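PDB 1VKE: carboxymuconolactone decarboxylase family protein from Thermotoga maritima, which probably acts as an oxidoreductase with peroxiredoxin-type activity and possibly takes part in the antioxidative response. Local coordinates for residues T57-G62 / I75-V80; A65-R70 / D97-V102; R81-G86 / E119-M124; E91-L96 / R113-L118. All blocks are in the same frame, centred on the assembly; numbering follows the deposited sequence. Where two conformers were deposited one is given.

Contact 1: T57-G62 / I75-V80; sequences TKELMG and IRYHLV
The imidazole of His-78 is covered on both faces. Gly-62 lies over one, its CA 3.8 Å from the ring centroid and almost on the ring normal, a CH-pi contact; Tyr-77 of the same helix as the histidine covers the opposite face with CD2, 3.7 Å above the plane. At the ring edge, His-78 ND1 donates to Glu-59 OE1 over 2.6 Å with an N-H...O angle of 156°. The oxygen is approached almost end-on to its C-O bond and lies close to the imidazole plane. A bend at chi2 (-72°) brings the carboxylate of Glu-59 across the gap. Segments 57-62 and 75-80 run antiparallel, their axes at 160° with a closest approach of 8.6 Å. Gly-62 has no side chain, and a CB there would collide with His-78 CE1. Cys-71 and Cys-74, joined in a disulfide, precede His-78 in a CXXC-XXX-His sequence, consistent with an AhpD-like redox site in which a glutamate and a histidine accompany the cysteine pair. With an alanine at His-78, Glu-59 OE1 would probably lose this donor and a gap would open between Gly-62 and Tyr-77. The other carboxylate oxygen, Glu-59 OE2, accepts from a water 2.7 Å away that also bonds Tyr-77 OH. His-78 NE2 hydrogen-bonds an unidentified molecule, probably from the crystallisation liquor, which may mark a pocket.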
loop_
_atom_site.group_PDB
_atom_site.type_symbol
_atom_site.label_atom_id
_atom_site.label_comp_id
_atom_site.label_asym_id
_atom_site.label_seq_id
_atom_site.Cartn_x
_atom_site.Cartn_y
_atom_site.Cartn_z
ATOM N N THR E 57 -5.134 21.017 -13.205
ATOM C CA THR E 57 -5.790 20.460 -12.035
ATOM C C THR E 57 -5.702 18.947 -12.039
ATOM O O THR E 57 -5.386 18.332 -11.002
ATOM C CB THR E 57 -7.238 20.897 -12.006
ATOM O OG1 THR E 57 -7.312 22.335 -11.832
ATOM C CG2 THR E 57 -7.948 20.313 -10.791
ATOM N N LYS E 58 -6.031 18.336 -13.184
ATOM C CA LYS E 58 -6.012 16.857 -13.259
ATOM C C LYS E 58 -4.593 16.298 -13.067
ATOM O O LYS E 58 -4.393 15.270 -12.370
ATOM C CB LYS E 58 -6.658 16.355 -14.551
ATOM C CG LYS E 58 -8.139 16.604 -14.643
ATOM C CD LYS E 58 -8.751 15.891 -15.821
ATOM C CE LYS E 58 -10.242 16.149 -15.940
ATOM N NZ LYS E 58 -10.991 15.243 -16.871
ATOM N N GLU E 59 -3.605 16.970 -13.646
ATOM C CA GLU E 59 -2.207 16.516 -13.466
ATOM C C GLU E 59 -1.710 16.680 -12.020
ATOM O O GLU E 59 -0.983 15.826 -11.518
ATOM C CB GLU E 59 -1.297 17.178 -14.488
ATOM C CG GLU E 59 -1.615 16.747 -15.919
ATOM C CD GLU E 59 -1.218 15.302 -16.272
ATOM O OE1 GLU E 59 -0.544 14.651 -15.454
ATOM O OE2 GLU E 59 -1.543 14.843 -17.405
ATOM N N LEU E 60 -2.141 17.736 -11.343
ATOM C CA LEU E 60 -1.876 17.895 -9.921
ATOM C C LEU E 60 -2.555 16.788 -9.101
ATOM O O LEU E 60 -1.988 16.265 -8.152
ATOM C CB LEU E 60 -2.296 19.268 -9.429
ATOM C CG LEU E 60 -1.355 20.391 -9.868
ATOM C CD1 LEU E 60 -2.130 21.705 -9.686
ATOM C CD2 LEU E 60 -0.053 20.408 -9.074
ATOM N N MET E 61 -3.760 16.384 -9.469
ATOM C CA MET E 61 -4.387 15.214 -8.828
ATOM C C MET E 61 -3.632 13.926 -9.073
ATOM O O MET E 61 -3.477 13.121 -8.154
ATOM C CB MET E 61 -5.847 15.068 -9.289
ATOM C CG MET E 61 -6.721 16.211 -8.840
ATOM S SD MET E 61 -8.353 16.126 -9.646
ATOM C CE MET E 61 -9.126 17.414 -8.691
ATOM N N GLY E 62 -3.155 13.725 -10.300
ATOM C CA GLY E 62 -2.325 12.586 -10.602
ATOM C C GLY E 62 -1.083 12.587 -9.684
ATOM O O GLY E 62 -0.598 11.539 -9.196
ATOM N N ILE E 75 5.160 9.697 -10.143
ATOM C CA ILE E 75 5.423 11.048 -9.629
ATOM C C ILE E 75 6.166 11.882 -10.684
ATOM O O ILE E 75 5.814 13.048 -11.003
ATOM C CB ILE E 75 6.273 10.995 -8.325
ATOM C CG1 ILE E 75 5.417 10.419 -7.196
ATOM C CG2 ILE E 75 6.787 12.430 -7.954
ATOM C CD1 ILE E 75 6.182 10.101 -5.952
ATOM N N ARG E 76 7.226 11.288 -11.224
ATOM C CA ARG E 76 8.018 11.959 -12.274
ATOM C C ARG E 76 7.182 12.365 -13.500
ATOM O O ARG E 76 7.262 13.496 -13.979
ATOM C CB ARG E 76 9.191 11.097 -12.717
ATOM C CG ARG E 76 10.330 11.015 -11.740
ATOM C CD ARG E 76 11.425 9.982 -12.196
ATOM N NE ARG E 76 12.316 9.607 -11.093
ATOM C CZ ARG E 76 12.466 8.370 -10.570
ATOM N NH1 ARG E 76 11.778 7.321 -11.021
ATOM N NH2 ARG E 76 13.327 8.184 -9.569
ATOM N N TYR E 77 6.351 11.440 -13.977
ATOM C CA TYR E 77 5.509 11.661 -15.119
ATOM C C TYR E 77 4.600 12.859 -14.836
ATOM O O TYR E 77 4.508 13.806 -15.614
ATOM C CB TYR E 77 4.612 10.419 -15.446
ATOM C CG TYR E 77 3.636 10.755 -16.543
ATOM C CD1 TYR E 77 3.997 10.683 -17.874
ATOM C CD2 TYR E 77 2.316 11.111 -16.242
ATOM C CE1 TYR E 77 3.096 11.070 -18.889
ATOM C CE2 TYR E 77 1.426 11.494 -17.253
ATOM C CZ TYR E 77 1.828 11.451 -18.559
ATOM O OH TYR E 77 0.963 11.793 -19.583
ATOM N N HIS E 78 3.893 12.834 -13.706
ATOM C CA HIS E 78 2.959 13.965 -13.432
ATOM C C HIS E 78 3.665 15.288 -13.153
ATOM O O HIS E 78 3.112 16.355 -13.447
ATOM C CB HIS E 78 1.989 13.572 -12.337
ATOM C CG HIS E 78 1.046 12.520 -12.786
ATOM N ND1 HIS E 78 0.057 12.743 -13.731
ATOM C CD2 HIS E 78 0.942 11.216 -12.438
ATOM C CE1 HIS E 78 -0.581 11.609 -13.952
ATOM N NE2 HIS E 78 -0.088 10.674 -13.155
ATOM N N LEU E 79 4.866 15.248 -12.592
ATOM C CA LEU E 79 5.638 16.479 -12.427
ATOM C C LEU E 79 5.940 17.068 -13.780
ATOM O O LEU E 79 5.833 18.288 -13.988
ATOM C CB LEU E 79 6.972 16.250 -11.682
ATOM C CG LEU E 79 6.888 16.218 -10.157
ATOM C CD1 LEU E 79 8.219 15.753 -9.537
ATOM C CD2 LEU E 79 6.457 17.584 -9.580
ATOM N N VAL E 80 6.385 16.246 -14.728
ATOM C CA VAL E 80 6.634 16.805 -16.084
ATOM C C VAL E 80 5.372 17.507 -16.614
ATOM O O VAL E 80 5.421 18.629 -17.125
ATOM C CB VAL E 80 7.123 15.717 -17.079
ATOM C CG1 VAL E 80 7.240 16.235 -18.476
ATOM C CG2 VAL E 80 8.440 15.156 -16.605
HETATM O O HOH W 1 -1.485 12.509 -18.716
#

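Contact 2: A65-R70 / D97-V102; sequences ASTVLR and DIALVV
Val-68 and Thr-67 press on Ala-99 from neighbouring positions of one helix end. The branch that does most of the touching is Val-68 CG1, which sits against the backbone of the partner helix, 3.4 Å from Ala-99 O. Thr-67 comes to the alanine methyl with its own: Thr-67 CG2 to Ala-99 CB is 3.6 Å. A longer contact adds to these, Val-68 CG1 lying 4.4 Å from Val-102 CG1. Because the central residue is an alanine, the backbones come close, with 5.2 Å between Val-68 CA and Ala-99 CA.

The torsion of Thr-67 (chi1 -58°) divides its two branches. It points CG2 opposite the backbone N and into the contact, while OG1 stays beside its own helix and is hydrogen-bonded to Leu-63 O. Helix 55-68 ends at this point in a Schellman motif, with Arg-70 at positive phi (61°) and Arg-70 N bonded to Thr-67 O at 3.0 Å. Farther out, Ile-75 of helix 72-84 backs Thr-67. Val-102 packs on Tyr-48 of the second subunit, and the Asp-97 carboxylate is hydrogen-bonded to Thr-34 OG1 and Thr-37 OG1 of the third subunit, so helix 89-103 is gripped by its own chain and by the oligomer. Across the pair, methyls meet methyls and backbone with no directional bond, which implies that this junction depends on shape: the small alanine lets the end of helix 55-68 settle directly against the backbone of helix 89-103.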
loop_
_atom_site.group_PDB
_atom_site.type_symbol
_atom_site.label_atom_id
_atom_site.label_comp_id
_atom_site.label_asym_id
_atom_site.label_seq_id
_atom_site.Cartn_x
_atom_site.Cartn_y
_atom_site.Cartn_z
ATOM N N ALA E 65 -2.099 11.578 -6.097
ATOM C CA ALA E 65 -2.394 10.141 -6.014
ATOM C C ALA E 65 -1.086 9.333 -6.087
ATOM O O ALA E 65 -0.902 8.379 -5.299
ATOM C CB ALA E 65 -3.325 9.716 -7.120
ATOM N N SER E 66 -0.205 9.698 -7.002
ATOM C CA SER E 66 1.072 8.976 -7.224
ATOM C C SER E 66 1.997 9.115 -6.029
ATOM O O SER E 66 2.772 8.226 -5.761
ATOM C CB SER E 66 1.774 9.568 -8.466
ATOM O OG SER E 66 0.976 9.383 -9.641
ATOM N N THR E 67 1.940 10.242 -5.327
ATOM C CA THR E 67 2.772 10.454 -4.154
ATOM C C THR E 67 2.292 9.664 -2.934
ATOM O O THR E 67 3.085 9.033 -2.247
ATOM C CB THR E 67 2.863 11.969 -3.840
ATOM O OG1 THR E 67 3.390 12.655 -4.979
ATOM C CG2 THR E 67 3.820 12.231 -2.664
ATOM N N VAL E 68 0.991 9.693 -2.622
ATOM C CA VAL E 68 0.519 8.967 -1.465
ATOM C C VAL E 68 0.658 7.446 -1.672
ATOM O O VAL E 68 0.774 6.664 -0.694
ATOM C CB VAL E 68 -0.954 9.282 -1.036
ATOM C CG1 VAL E 68 -1.090 10.724 -0.665
ATOM C CG2 VAL E 68 -1.952 8.859 -2.070
ATOM N N LEU E 69 0.615 7.008 -2.952
ATOM C CA LEU E 69 0.836 5.599 -3.288
ATOM C C LEU E 69 2.328 5.245 -3.536
ATOM O O LEU E 69 2.650 4.078 -3.815
ATOM C CB LEU E 69 -0.003 5.184 -4.498
ATOM C CG LEU E 69 -1.523 5.192 -4.288
ATOM C CD1 LEU E 69 -2.229 5.066 -5.630
ATOM C CD2 LEU E 69 -1.989 4.113 -3.338
ATOM N N ARG E 70 3.199 6.242 -3.440
ATOM C CA ARG E 70 4.636 6.056 -3.422
ATOM C C ARG E 70 5.161 5.396 -4.700
ATOM O O ARG E 70 5.903 4.415 -4.634
ATOM C CB ARG E 70 5.040 5.280 -2.172
ATOM C CG ARG E 70 4.905 6.081 -0.942
ATOM C CD ARG E 70 5.481 5.388 0.276
ATOM N NE ARG E 70 4.650 4.304 0.755
ATOM C CZ ARG E 70 5.100 3.132 1.282
ATOM N NH1 ARG E 70 6.382 2.773 1.296
ATOM N NH2 ARG E 70 4.208 2.301 1.709
ATOM N N ASP E 97 2.149 18.758 -0.096
ATOM C CA ASP E 97 1.881 18.848 1.357
ATOM C C ASP E 97 0.647 18.034 1.750
ATOM O O ASP E 97 0.635 17.373 2.795
ATOM C CB ASP E 97 1.657 20.282 1.788
ATOM C CG ASP E 97 2.927 21.038 2.061
ATOM O OD1 ASP E 97 3.994 20.410 2.256
ATOM O OD2 ASP E 97 2.907 22.294 2.163
ATOM N N ILE E 98 -0.379 18.040 0.896
ATOM C CA ILE E 98 -1.570 17.216 1.115
ATOM C C ILE E 98 -1.175 15.755 1.083
ATOM O O ILE E 98 -1.551 14.977 1.947
ATOM C CB ILE E 98 -2.679 17.552 0.073
ATOM C CG1 ILE E 98 -3.329 18.907 0.391
ATOM C CG2 ILE E 98 -3.720 16.491 0.060
ATOM C CD1 ILE E 98 -4.134 19.539 -0.736
ATOM N N ALA E 99 -0.422 15.365 0.067
ATOM C CA ALA E 99 0.067 13.989 -0.036
ATOM C C ALA E 99 0.891 13.552 1.186
ATOM O O ALA E 99 0.751 12.438 1.685
ATOM C CB ALA E 99 0.911 13.811 -1.298
ATOM N N LEU E 100 1.777 14.424 1.631
ATOM C CA LEU E 100 2.617 14.130 2.778
ATOM C C LEU E 100 1.798 13.900 4.060
ATOM O O LEU E 100 2.032 12.942 4.819
ATOM C CB LEU E 100 3.606 15.265 3.008
ATOM C CG LEU E 100 4.500 15.226 4.241
ATOM C CD1 LEU E 100 5.404 14.016 4.208
ATOM C CD2 LEU E 100 5.314 16.513 4.326
ATOM N N VAL E 101 0.868 14.812 4.333
ATOM C CA VAL E 101 0.073 14.699 5.547
ATOM C C VAL E 101 -0.802 13.453 5.504
ATOM O O VAL E 101 -0.870 12.693 6.501
ATOM C CB VAL E 101 -0.720 16.000 5.817
ATOM C CG1 VAL E 101 -1.684 15.810 6.936
ATOM C CG2 VAL E 101 0.276 17.122 6.142
ATOM N N VAL E 102 -1.443 13.210 4.360
ATOM C CA VAL E 102 -2.388 12.111 4.207
ATOM C C VAL E 102 -1.678 10.753 4.215
ATOM O O VAL E 102 -2.129 9.784 4.843
ATOM C CB VAL E 102 -3.217 12.263 2.913
ATOM C CG1 VAL E 102 -4.054 11.001 2.621
ATOM C CG2 VAL E 102 -4.128 13.502 2.974
#

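Contact 3: R81-G86 / E119-M124; sequences RCVQEG and EELREM
Val-83 points its CB at helix 108-127 and splits there into two methyls with different partners. CG1, opposite the backbone N (chi1 168°), reaches the guanidinium end of Arg-122, with Val-83 CG1 3.8 Å from Arg-122 NH1. CG2 serves two neighbours: Val-83 CG2 is 3.9 Å from Leu-121 CD1, and it also lies over one face of the Arg-122 guanidinium, toward the rim, 4.1 Å from Arg-122 CZ. The valine and arginine side chains lie alongside each other, running opposite ways, so the flat group rests on aliphatic carbon while its nitrogens stay available for polar partners. In its plane, Arg-122 NH1 donates to a water at 3.0 Å, and that water donates to Val-83 O. The arginine is otherwise held by salt bridges to Asp-89 and Glu-125 and by a hydrogen bond to Ala-87 O. Gly-86, at positive phi (85°), is the C-prime residue of the Schellman motif that ends helix 72-84, with Gly-86 N bonded to Val-83 O and Ala-87 N to Cys-82 O.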
loop_
_atom_site.group_PDB
_atom_site.type_symbol
_atom_site.label_atom_id
_atom_site.label_comp_id
_atom_site.label_asym_id
_atom_site.label_seq_id
_atom_site.Cartn_x
_atom_site.Cartn_y
_atom_site.Cartn_z
ATOM N N ARG E 81 4.235 16.810 -16.519
ATOM C CA ARG E 81 3.003 17.348 -17.091
ATOM C C ARG E 81 2.596 18.616 -16.348
ATOM O O ARG E 81 2.130 19.594 -16.971
ATOM C CB ARG E 81 1.892 16.317 -16.927
ATOM C CG ARG E 81 2.058 15.092 -17.774
ATOM C CD ARG E 81 1.814 15.360 -19.245
ATOM N NE ARG E 81 0.455 15.908 -19.428
ATOM C CZ ARG E 81 0.164 17.127 -19.898
ATOM N NH1 ARG E 81 1.115 17.949 -20.312
ATOM N NH2 ARG E 81 -1.105 17.498 -19.988
ATOM N N CYS E 82 2.746 18.635 -15.012
ATOM C CA CYS E 82 2.405 19.858 -14.236
ATOM C C CYS E 82 3.261 21.055 -14.704
ATOM O O CYS E 82 2.773 22.171 -14.911
ATOM C CB CYS E 82 2.635 19.662 -12.755
ATOM S SG CYS E 82 1.369 18.577 -11.968
ATOM N N VAL E 83 4.541 20.818 -14.842
ATOM C CA VAL E 83 5.442 21.881 -15.349
ATOM C C VAL E 83 5.052 22.344 -16.754
ATOM O O VAL E 83 4.930 23.567 -17.039
ATOM C CB VAL E 83 6.923 21.401 -15.306
ATOM C CG1 VAL E 83 7.866 22.323 -16.065
ATOM C CG2 VAL E 83 7.361 21.256 -13.845
ATOM N N GLN E 84 4.804 21.378 -17.633
ATOM C CA GLN E 84 4.374 21.686 -19.017
ATOM C C GLN E 84 3.105 22.530 -19.062
ATOM O O GLN E 84 2.962 23.391 -19.917
ATOM C CB GLN E 84 4.157 20.407 -19.833
ATOM C CG GLN E 84 5.455 19.646 -20.156
ATOM C CD GLN E 84 5.227 18.345 -20.924
ATOM O OE1 GLN E 84 4.228 17.658 -20.709
ATOM N NE2 GLN E 84 6.155 18.017 -21.833
ATOM N N GLU E 85 2.194 22.269 -18.138
ATOM C CA GLU E 85 0.919 22.963 -18.059
ATOM C C GLU E 85 0.979 24.235 -17.215
ATOM O O GLU E 85 -0.060 24.841 -16.925
ATOM C CB GLU E 85 -0.157 22.024 -17.525
ATOM C CG GLU E 85 -0.485 20.854 -18.417
ATOM C CD GLU E 85 -1.081 21.250 -19.768
ATOM O OE1 GLU E 85 -1.641 22.368 -19.907
ATOM O OE2 GLU E 85 -0.991 20.408 -20.680
ATOM N N GLY E 86 2.186 24.660 -16.846
ATOM C CA GLY E 86 2.383 25.986 -16.258
ATOM C C GLY E 86 2.152 26.042 -14.758
ATOM O O GLY E 86 1.984 27.122 -14.203
ATOM N N GLU E 119 13.556 20.250 -9.462
ATOM C CA GLU E 119 14.724 21.157 -9.633
ATOM C C GLU E 119 15.399 20.920 -10.963
ATOM O O GLU E 119 15.807 21.907 -11.647
ATOM C CB GLU E 119 15.665 21.036 -8.452
ATOM C CG GLU E 119 15.054 21.780 -7.284
ATOM C CD GLU E 119 15.789 21.617 -5.968
ATOM O OE1 GLU E 119 16.810 20.904 -5.931
ATOM O OE2 GLU E 119 15.312 22.218 -4.966
ATOM N N GLU E 120 15.526 19.656 -11.361
ATOM C CA GLU E 120 16.096 19.323 -12.669
ATOM C C GLU E 120 15.266 19.915 -13.817
ATOM O O GLU E 120 15.826 20.496 -14.769
ATOM C CB GLU E 120 16.198 17.802 -12.833
ATOM C CG GLU E 120 16.926 17.358 -14.087
ATOM C CD GLU E 120 16.983 15.830 -14.221
ATOM O OE1 GLU E 120 16.790 15.120 -13.180
ATOM O OE2 GLU E 120 17.216 15.355 -15.366
ATOM N N LEU E 121 13.937 19.806 -13.720
ATOM C CA LEU E 121 13.053 20.376 -14.740
ATOM C C LEU E 121 13.183 21.913 -14.800
ATOM O O LEU E 121 13.197 22.488 -15.875
ATOM C CB LEU E 121 11.590 20.014 -14.463
ATOM C CG LEU E 121 11.300 18.507 -14.501
ATOM C CD1 LEU E 121 9.871 18.230 -14.092
ATOM C CD2 LEU E 121 11.594 17.931 -15.862
ATOM N N ARG E 122 13.242 22.555 -13.644
ATOM C CA ARG E 122 13.397 24.038 -13.597
ATOM C C ARG E 122 14.729 24.480 -14.201
ATOM O O ARG E 122 14.795 25.526 -14.855
ATOM C CB ARG E 122 13.218 24.598 -12.187
ATOM C CG ARG E 122 11.777 24.454 -11.627
ATOM C CD ARG E 122 10.698 25.030 -12.511
ATOM N NE ARG E 122 9.395 24.929 -11.855
ATOM C CZ ARG E 122 8.224 25.057 -12.462
ATOM N NH1 ARG E 122 8.153 25.311 -13.751
ATOM N NH2 ARG E 122 7.119 24.922 -11.741
ATOM N N GLU E 123 15.771 23.662 -14.016
ATOM C CA GLU E 123 17.075 23.966 -14.622
ATOM C C GLU E 123 17.011 23.825 -16.172
ATOM O O GLU E 123 17.525 24.688 -16.888
ATOM C CB GLU E 123 18.153 23.106 -13.964
ATOM C CG GLU E 123 19.563 23.223 -14.535
ATOM C CD GLU E 123 20.298 24.480 -14.083
ATOM O OE1 GLU E 123 19.754 25.231 -13.211
ATOM O OE2 GLU E 123 21.438 24.724 -14.601
ATOM N N MET E 124 16.339 22.770 -16.660
ATOM C CA MET E 124 16.056 22.651 -18.096
ATOM C C MET E 124 15.319 23.901 -18.591
ATOM O O MET E 124 15.659 24.490 -19.613
ATOM C CB MET E 124 15.238 21.408 -18.414
ATOM C CG MET E 124 16.024 20.186 -18.190
ATOM S SD MET E 124 15.085 18.667 -18.497
ATOM C CE MET E 124 14.949 18.656 -20.270
HETATM O O HOH W 2 5.512 25.432 -15.071
#

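Contact 4: E91-L96 / R113-L118; sequences EIFEAL and RAVGFL
Leu-118 carries the tighter half of this contact with its two methyls. Leu-118 CD1 and Ile-92 CD1 meet tip to tip at 3.9 Å, and Leu-118 CD2 rests 3.8 Å from Phe-93 CE1, the two side chains crossing at a slant. CG of Leu-118 lies opposite its backbone N (chi1 178°), which carries the fork out toward helix 89-103. Ile-92 and Leu-118 are both buried and directed at each other, and their neighbours close the inner side: Leu-63 of helix 55-68 touches Ile-92, while Val-83 of helix 72-84 touches Leu-118.

The other half is slacker. Phe-93 and Val-115 are only partly buried, their side chains are roughly perpendicular, and the nearest pair, Phe-93 CE1 to Val-115 CG2, stands at 4.2 Å. The Phe-93 side chain also packs on Thr-34 of the third subunit.

The segment axes run almost antiparallel at 169° but come no closer than 12.1 Å, and the closest CA pair, Phe-93 to Val-115, is separated by 8.8 Å. At such spacing, side chains alone bridge the two helices, and Ile-75, Leu-63 and Thr-67 from helices 72-84 and 55-68 pack against Ala-114 and Leu-96 nearby. Every contact across the pair is apolar, which implies that helices 89-103 and 108-127 are held here by hydrophobic burial and dispersion, with the most surface buried at Leu-118 and less at Val-115, on the partly exposed side.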
loop_
_atom_site.group_PDB
_atom_site.type_symbol
_atom_site.label_atom_id
_atom_site.label_comp_id
_atom_site.label_asym_id
_atom_site.label_seq_id
_atom_site.Cartn_x
_atom_site.Cartn_y
_atom_site.Cartn_z
ATOM N N GLU E 91 2.293 25.930 -6.248
ATOM C CA GLU E 91 1.127 25.084 -6.468
ATOM C C GLU E 91 1.508 23.625 -6.269
ATOM O O GLU E 91 0.827 22.877 -5.553
ATOM C CB GLU E 91 0.564 25.280 -7.892
ATOM C CG GLU E 91 -0.136 26.623 -8.107
ATOM C CD GLU E 91 -0.547 26.864 -9.555
ATOM O OE1 GLU E 91 0.268 26.604 -10.480
ATOM O OE2 GLU E 91 -1.662 27.374 -9.771
ATOM N N ILE E 92 2.625 23.220 -6.863
ATOM C CA ILE E 92 3.119 21.847 -6.686
ATOM C C ILE E 92 3.395 21.514 -5.216
ATOM O O ILE E 92 2.979 20.449 -4.746
ATOM C CB ILE E 92 4.376 21.616 -7.566
ATOM C CG1 ILE E 92 3.954 21.648 -9.032
ATOM C CG2 ILE E 92 5.061 20.303 -7.207
ATOM C CD1 ILE E 92 5.144 21.771 -10.016
ATOM N N PHE E 93 4.024 22.428 -4.480
ATOM C CA PHE E 93 4.316 22.162 -3.060
ATOM C C PHE E 93 3.050 22.094 -2.215
ATOM O O PHE E 93 2.967 21.253 -1.329
ATOM C CB PHE E 93 5.294 23.171 -2.459
ATOM C CG PHE E 93 6.655 23.219 -3.114
ATOM C CD1 PHE E 93 7.251 22.117 -3.656
ATOM C CD2 PHE E 93 7.352 24.416 -3.136
ATOM C CE1 PHE E 93 8.516 22.212 -4.248
ATOM C CE2 PHE E 93 8.620 24.506 -3.716
ATOM C CZ PHE E 93 9.193 23.389 -4.266
ATOM N N GLU E 94 2.037 22.893 -2.536
ATOM C CA GLU E 94 0.759 22.817 -1.790
ATOM C C GLU E 94 0.080 21.489 -1.999
ATOM O O GLU E 94 -0.500 20.921 -1.064
ATOM C CB GLU E 94 -0.183 23.963 -2.162
ATOM C CG GLU E 94 0.279 25.321 -1.638
ATOM C CD GLU E 94 -0.670 26.474 -1.940
ATOM O OE1 GLU E 94 -1.874 26.228 -2.156
ATOM O OE2 GLU E 94 -0.184 27.641 -1.974
ATOM N N ALA E 95 0.178 20.955 -3.216
ATOM C CA ALA E 95 -0.318 19.607 -3.488
ATOM C C ALA E 95 0.490 18.532 -2.797
ATOM O O ALA E 95 -0.077 17.585 -2.232
ATOM C CB ALA E 95 -0.335 19.367 -4.985
ATOM N N LEU E 96 1.822 18.638 -2.821
ATOM C CA LEU E 96 2.666 17.629 -2.213
ATOM C C LEU E 96 2.446 17.601 -0.681
ATOM O O LEU E 96 2.595 16.550 -0.057
ATOM C CB LEU E 96 4.150 17.852 -2.559
ATOM C CG LEU E 96 4.598 17.572 -4.000
ATOM C CD1 LEU E 96 6.017 18.103 -4.271
ATOM C CD2 LEU E 96 4.490 16.069 -4.302
ATOM N N ARG E 113 12.757 12.862 -3.597
ATOM C CA ARG E 113 13.043 12.589 -4.988
ATOM C C ARG E 113 12.238 13.508 -5.892
ATOM O O ARG E 113 12.735 13.969 -6.925
ATOM C CB ARG E 113 12.784 11.100 -5.307
ATOM C CG ARG E 113 13.848 10.251 -4.692
ATOM C CD ARG E 113 13.919 8.916 -5.266
ATOM N NE ARG E 113 12.890 8.096 -4.686
ATOM C CZ ARG E 113 13.036 7.374 -3.573
ATOM N NH1 ARG E 113 14.153 7.387 -2.871
ATOM N NH2 ARG E 113 12.032 6.639 -3.147
ATOM N N ALA E 114 11.001 13.775 -5.521
ATOM C CA ALA E 114 10.136 14.645 -6.305
ATOM C C ALA E 114 10.710 16.061 -6.402
ATOM O O ALA E 114 10.704 16.652 -7.482
ATOM C CB ALA E 114 8.733 14.687 -5.723
ATOM N N VAL E 115 11.178 16.586 -5.276
ATOM C CA VAL E 115 11.719 17.948 -5.241
ATOM C C VAL E 115 12.985 18.027 -6.065
ATOM O O VAL E 115 13.171 18.988 -6.834
ATOM C CB VAL E 115 11.904 18.442 -3.792
ATOM C CG1 VAL E 115 12.734 19.730 -3.774
ATOM C CG2 VAL E 115 10.514 18.716 -3.205
ATOM N N GLY E 116 13.799 17.000 -5.993
ATOM C CA GLY E 116 15.015 16.901 -6.798
ATOM C C GLY E 116 14.759 16.895 -8.294
ATOM O O GLY E 116 15.425 17.602 -9.077
ATOM N N PHE E 117 13.747 16.139 -8.689
ATOM C CA PHE E 117 13.358 16.061 -10.063
ATOM C C PHE E 117 12.778 17.372 -10.546
ATOM O O PHE E 117 13.107 17.829 -11.637
ATOM C CB PHE E 117 12.359 14.946 -10.260
ATOM C CG PHE E 117 12.109 14.626 -11.684
ATOM C CD1 PHE E 117 13.134 14.159 -12.497
ATOM C CD2 PHE E 117 10.870 14.821 -12.238
ATOM C CE1 PHE E 117 12.907 13.876 -13.843
ATOM C CE2 PHE E 117 10.628 14.522 -13.580
ATOM C CZ PHE E 117 11.641 14.049 -14.378
ATOM N N LEU E 118 11.944 18.001 -9.730
ATOM C CA LEU E 118 11.395 19.315 -10.086
ATOM C C LEU E 118 12.538 20.315 -10.310
ATOM O O LEU E 118 12.515 21.108 -11.268
ATOM C CB LEU E 118 10.461 19.797 -9.005
ATOM C CG LEU E 118 9.821 21.173 -9.186
ATOM C CD1 LEU E 118 9.010 21.225 -10.457
ATOM C CD2 LEU E 118 8.975 21.532 -7.987
#

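Overall arrangement
The centre of contact 1 is about 4 Å from the centre of the chain; this contact is polar across its segments, with a direct histidine-carboxylate bond. It shares helix 55-68 with contact 2 and helix 72-84 with contact 3, where Cys-82 SG packs on the backbone of Glu-59 and Leu-60. Contacts 2 and 4 share helix 89-103 and have no polar bond across them; contact 2 is buried, packing methyls on methyl and backbone, whereas contact 4 spans widely spaced helices and reaches the partly exposed side. Contact 3 shares helix 108-127 with contact 4, and mixes aliphatic packing with a water bridge. Contacts 1, 2 and 4 also touch the second subunit, but no other chain of the assembly touches contact 3.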